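PDB 4EVQ: putative ABC transporter subunit, substrate-binding component from Rhodopseudomonas palustris, which binds 4-hydroxybenzoate and, as the solute-binding component of an ABC transporter, probably delivers such lignin-derived aromatic compounds for uptake. Local coordinates for residues W236-A247 with L347-S355. Residues are numbered along the deposited sequence; the frame is centred on the assembly and turned at random.
Sequences WGPGFLTDGVEA and LRELKGGKS. With PHB (p-hydroxybenzoic acid), chain H.
The guanidinium of Arg348 has Asp243 at its edge and Ser355 OG over the centre of one face, 3.6 Å above the plane. C5 of the bound p-hydroxybenzoic acid sits over the centre of one face of the Phe240 ring, 3.8 Å above its plane. NH1 and NH2 of Arg348 both donate to the single oxygen OD1 of Asp243, each at 2.9 Å, with OD1 in the guanidinium plane and the carboxylate turned 29° from it. A bend at chi3 (-51°) turns the arginine's end toward Asp243, and its NE donates a hydrogen bond to Thr258 OG1. An alanine at Arg348 removes both donors, which would probably leave the Asp243 carboxylate charge without its mate and freer to turn, although Val288 N still holds OD2. One water donates to Asp243 OD1 and Glu246 OE2 and accepts from the hydroxyls of Thr242 and Ser355. This network lies in one lobe of a periplasmic binding protein fold, where strand 257-260 runs between strands 235-238 and 345-351, and the loop leaving 235-238, which carries Phe240, meets the hairpin 345-362. Leu350 forks apolar contacts, CD1 to Glu246 CG (3.6 Å) and CD2 to Thr242 CG2 (3.7 Å). Farther along the strands, Leu347 CD1 meets Trp236 CZ3 obliquely at 3.6 Å.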
loop_
_atom_site.group_PDB
_atom_site.type_symbol
_atom_site.label_atom_id
_atom_site.label_comp_id
_atom_site.label_asym_id
_atom_site.label_seq_id
_atom_site.Cartn_x
_atom_site.Cartn_y
_atom_site.Cartn_z
ATOM N N TRP A 236 -1.104 -17.394 4.706
ATOM C CA TRP A 236 -0.115 -16.408 4.304
ATOM C C TRP A 236 -0.754 -15.328 3.439
ATOM O O TRP A 236 -1.774 -15.538 2.828
ATOM C CB TRP A 236 0.920 -17.087 3.422
ATOM C CG TRP A 236 1.956 -17.940 4.093
ATOM C CD1 TRP A 236 1.781 -19.182 4.638
ATOM C CD2 TRP A 236 3.322 -17.605 4.267
ATOM N NE1 TRP A 236 2.983 -19.641 5.148
ATOM C CE2 TRP A 236 3.942 -18.694 4.934
ATOM C CE3 TRP A 236 4.086 -16.493 3.934
ATOM C CZ2 TRP A 236 5.287 -18.695 5.246
ATOM C CZ3 TRP A 236 5.432 -16.501 4.266
ATOM C CH2 TRP A 236 6.021 -17.613 4.882
ATOM N N GLY A 237 -0.102 -14.170 3.376
ATOM C CA GLY A 237 -0.488 -13.166 2.395
ATOM C C GLY A 237 0.478 -12.020 2.420
ATOM O O GLY A 237 1.346 -11.938 3.261
ATOM N N PRO A 238 0.315 -11.103 1.472
ATOM C CA PRO A 238 0.941 -9.795 1.664
ATOM C C PRO A 238 0.422 -9.175 2.946
ATOM O O PRO A 238 -0.670 -9.463 3.378
ATOM C CB PRO A 238 0.486 -9.018 0.427
ATOM C CG PRO A 238 -0.913 -9.591 0.145
ATOM C CD PRO A 238 -0.768 -11.075 0.477
ATOM N N GLY A 239 1.185 -8.300 3.573
ATOM C CA GLY A 239 0.846 -7.820 4.887
ATOM C C GLY A 239 -0.389 -6.977 5.047
ATOM O O GLY A 239 -0.809 -6.747 6.176
ATOM N N PHE A 240 -0.963 -6.559 3.936
ATOM C CA PHE A 240 -2.267 -5.908 3.966
ATOM C C PHE A 240 -3.321 -6.798 4.609
ATOM O O PHE A 240 -4.333 -6.304 5.102
ATOM C CB PHE A 240 -2.709 -5.493 2.558
ATOM C CG PHE A 240 -1.609 -4.911 1.746
ATOM C CD1 PHE A 240 -1.035 -3.718 2.125
ATOM C CD2 PHE A 240 -1.084 -5.602 0.667
ATOM C CE1 PHE A 240 0.033 -3.215 1.417
ATOM C CE2 PHE A 240 0.025 -5.091 -0.022
ATOM C CZ PHE A 240 0.571 -3.919 0.360
ATOM N N LEU A 241 -3.108 -8.116 4.564
ATOM C CA LEU A 241 -4.077 -9.083 5.106
ATOM C C LEU A 241 -4.230 -8.885 6.604
ATOM O O LEU A 241 -5.296 -9.149 7.121
ATOM C CB LEU A 241 -3.544 -10.478 4.810
ATOM C CG LEU A 241 -4.403 -11.638 5.298
ATOM C CD1 LEU A 241 -5.765 -11.638 4.633
ATOM C CD2 LEU A 241 -3.672 -12.969 5.062
ATOM N N THR A 242 -3.189 -8.442 7.319
ATOM C CA THR A 242 -3.259 -8.273 8.757
ATOM C C THR A 242 -3.145 -6.844 9.261
ATOM O O THR A 242 -3.548 -6.554 10.392
ATOM C CB THR A 242 -2.217 -9.168 9.469
ATOM O OG1 THR A 242 -0.878 -8.810 9.054
ATOM C CG2 THR A 242 -2.426 -10.621 9.131
ATOM N N ASP A 243 -2.571 -5.940 8.448
ATOM C CA ASP A 243 -2.341 -4.607 8.973
ATOM C C ASP A 243 -3.636 -3.853 9.284
ATOM O O ASP A 243 -4.524 -3.760 8.459
ATOM C CB ASP A 243 -1.461 -3.782 8.026
ATOM C CG ASP A 243 -0.002 -3.757 8.461
ATOM O OD1 ASP A 243 0.557 -4.839 8.756
ATOM O OD2 ASP A 243 0.609 -2.644 8.510
ATOM N N GLY A 244 -3.718 -3.348 10.505
ATOM C CA GLY A 244 -4.863 -2.612 10.975
ATOM C C GLY A 244 -5.942 -3.413 11.651
ATOM O O GLY A 244 -6.844 -2.805 12.210
ATOM N N VAL A 245 -5.878 -4.740 11.567
ATOM C CA VAL A 245 -6.953 -5.608 12.076
ATOM C C VAL A 245 -6.434 -6.565 13.115
ATOM O O VAL A 245 -7.189 -7.435 13.553
ATOM C CB VAL A 245 -7.691 -6.342 10.956
ATOM C CG1 VAL A 245 -8.389 -5.330 10.003
ATOM C CG2 VAL A 245 -6.828 -7.322 10.215
ATOM N N GLU A 246 -5.207 -6.407 13.567
ATOM C CA GLU A 246 -4.551 -7.352 14.477
ATOM C C GLU A 246 -5.237 -7.468 15.806
ATOM O O GLU A 246 -5.431 -8.600 16.293
ATOM C CB GLU A 246 -3.088 -6.935 14.712
ATOM C CG GLU A 246 -2.255 -6.719 13.450
ATOM C CD GLU A 246 -2.197 -5.263 13.012
ATOM O OE1 GLU A 246 -3.123 -4.480 13.310
ATOM O OE2 GLU A 246 -1.205 -4.911 12.343
ATOM N N ALA A 247 -5.617 -6.367 16.432
ATOM C CA ALA A 247 -6.184 -6.416 17.774
ATOM C C ALA A 247 -7.558 -7.057 17.698
ATOM O O ALA A 247 -7.915 -7.955 18.496
ATOM C CB ALA A 247 -6.259 -5.048 18.361
ATOM N N LEU A 347 9.642 -10.615 6.407
ATOM C CA LEU A 347 8.793 -11.709 6.799
ATOM C C LEU A 347 8.271 -11.398 8.182
ATOM O O LEU A 347 9.028 -10.954 9.034
ATOM C CB LEU A 347 9.595 -13.023 6.801
ATOM C CG LEU A 347 8.830 -14.273 7.251
ATOM C CD1 LEU A 347 7.745 -14.625 6.230
ATOM C CD2 LEU A 347 9.835 -15.435 7.446
ATOM N N ARG A 348 6.982 -11.618 8.394
ATOM C CA ARG A 348 6.336 -11.280 9.653
ATOM C C ARG A 348 5.416 -12.405 10.096
ATOM O O ARG A 348 4.933 -13.166 9.277
ATOM C CB ARG A 348 5.472 -10.022 9.518
ATOM C CG ARG A 348 6.155 -8.924 8.695
ATOM C CD ARG A 348 5.367 -7.662 8.583
ATOM N NE ARG A 348 3.993 -7.885 8.153
ATOM C CZ ARG A 348 3.005 -7.016 8.338
ATOM N NH1 ARG A 348 3.262 -5.828 8.845
ATOM N NH2 ARG A 348 1.778 -7.342 8.038
ATOM N N GLU A 349 5.109 -12.424 11.375
ATOM C CA GLU A 349 4.074 -13.306 11.900
ATOM C C GLU A 349 3.196 -12.494 12.823
ATOM O O GLU A 349 3.696 -11.692 13.629
ATOM C CB GLU A 349 4.686 -14.488 12.693
ATOM C CG GLU A 349 3.672 -15.479 13.230
ATOM C CD GLU A 349 4.312 -16.645 13.940
ATOM O OE1 GLU A 349 5.533 -16.814 13.827
ATOM O OE2 GLU A 349 3.561 -17.373 14.615
ATOM N N LEU A 350 1.896 -12.716 12.751
ATOM C CA LEU A 350 0.994 -12.092 13.689
ATOM C C LEU A 350 1.054 -12.892 14.979
ATOM O O LEU A 350 0.819 -14.115 14.981
ATOM C CB LEU A 350 -0.394 -12.041 13.049
ATOM C CG LEU A 350 -1.577 -11.422 13.723
ATOM C CD1 LEU A 350 -1.170 -10.066 14.286
ATOM C CD2 LEU A 350 -2.742 -11.373 12.746
ATOM N N LYS A 351 1.460 -12.246 16.068
ATOM C CA LYS A 351 1.565 -12.894 17.368
ATOM C C LYS A 351 1.239 -11.880 18.422
ATOM O O LYS A 351 1.865 -10.829 18.502
ATOM C CB LYS A 351 2.985 -13.400 17.593
ATOM C CG LYS A 351 3.019 -14.528 18.626
ATOM C CD LYS A 351 2.249 -15.784 18.152
ATOM C CE LYS A 351 2.208 -16.818 19.234
ATOM N NZ LYS A 351 0.851 -16.899 19.776
ATOM N N GLY A 352 0.270 -12.189 19.269
ATOM C CA GLY A 352 -0.016 -11.319 20.379
ATOM C C GLY A 352 -0.655 -10.005 20.017
ATOM O O GLY A 352 -0.523 -9.037 20.760
ATOM N N GLY A 353 -1.380 -9.974 18.904
ATOM C CA GLY A 353 -2.062 -8.758 18.515
ATOM C C GLY A 353 -1.237 -7.743 17.748
ATOM O O GLY A 353 -1.656 -6.605 17.629
ATOM N N LYS A 354 -0.096 -8.161 17.229
ATOM C CA LYS A 354 0.719 -7.306 16.378
ATOM C C LYS A 354 1.548 -8.212 15.484
ATOM O O LYS A 354 1.769 -9.383 15.798
ATOM C CB LYS A 354 1.606 -6.385 17.204
ATOM C CG LYS A 354 2.549 -7.123 18.105
ATOM C CD LYS A 354 3.032 -6.228 19.237
ATOM C CE LYS A 354 4.567 -6.171 19.315
ATOM N NZ LYS A 354 5.149 -7.519 19.588
ATOM N N SER A 355 2.051 -7.687 14.375
ATOM C CA SER A 355 2.982 -8.432 13.536
ATOM C C SER A 355 4.368 -8.202 14.078
ATOM O O SER A 355 4.712 -7.103 14.459
ATOM C CB SER A 355 2.910 -7.995 12.073
ATOM O OG SER A 355 1.779 -8.558 11.446
HETATM C "C1'" PHB H . -5.019 -1.765 -4.169
HETATM O "O1'" PHB H . -6.155 -1.786 -4.696
HETATM O "O2'" PHB H . -3.951 -1.459 -4.832
HETATM C C1 PHB H . -4.813 -2.078 -2.740
HETATM C C2 PHB H . -5.871 -1.912 -1.846
HETATM C C3 PHB H . -5.691 -2.222 -0.507
HETATM C C4 PHB H . -4.495 -2.698 -0.081
HETATM C C5 PHB H . -3.424 -2.848 -0.944
HETATM C C6 PHB H . -3.612 -2.543 -2.259
HETATM O O4 PHB H . -4.302 -3.008 1.215
HETATM O O HOH W 1 0.015 -6.671 10.711
HETATM O O HOH W 2 1.290 -5.029 13.647
#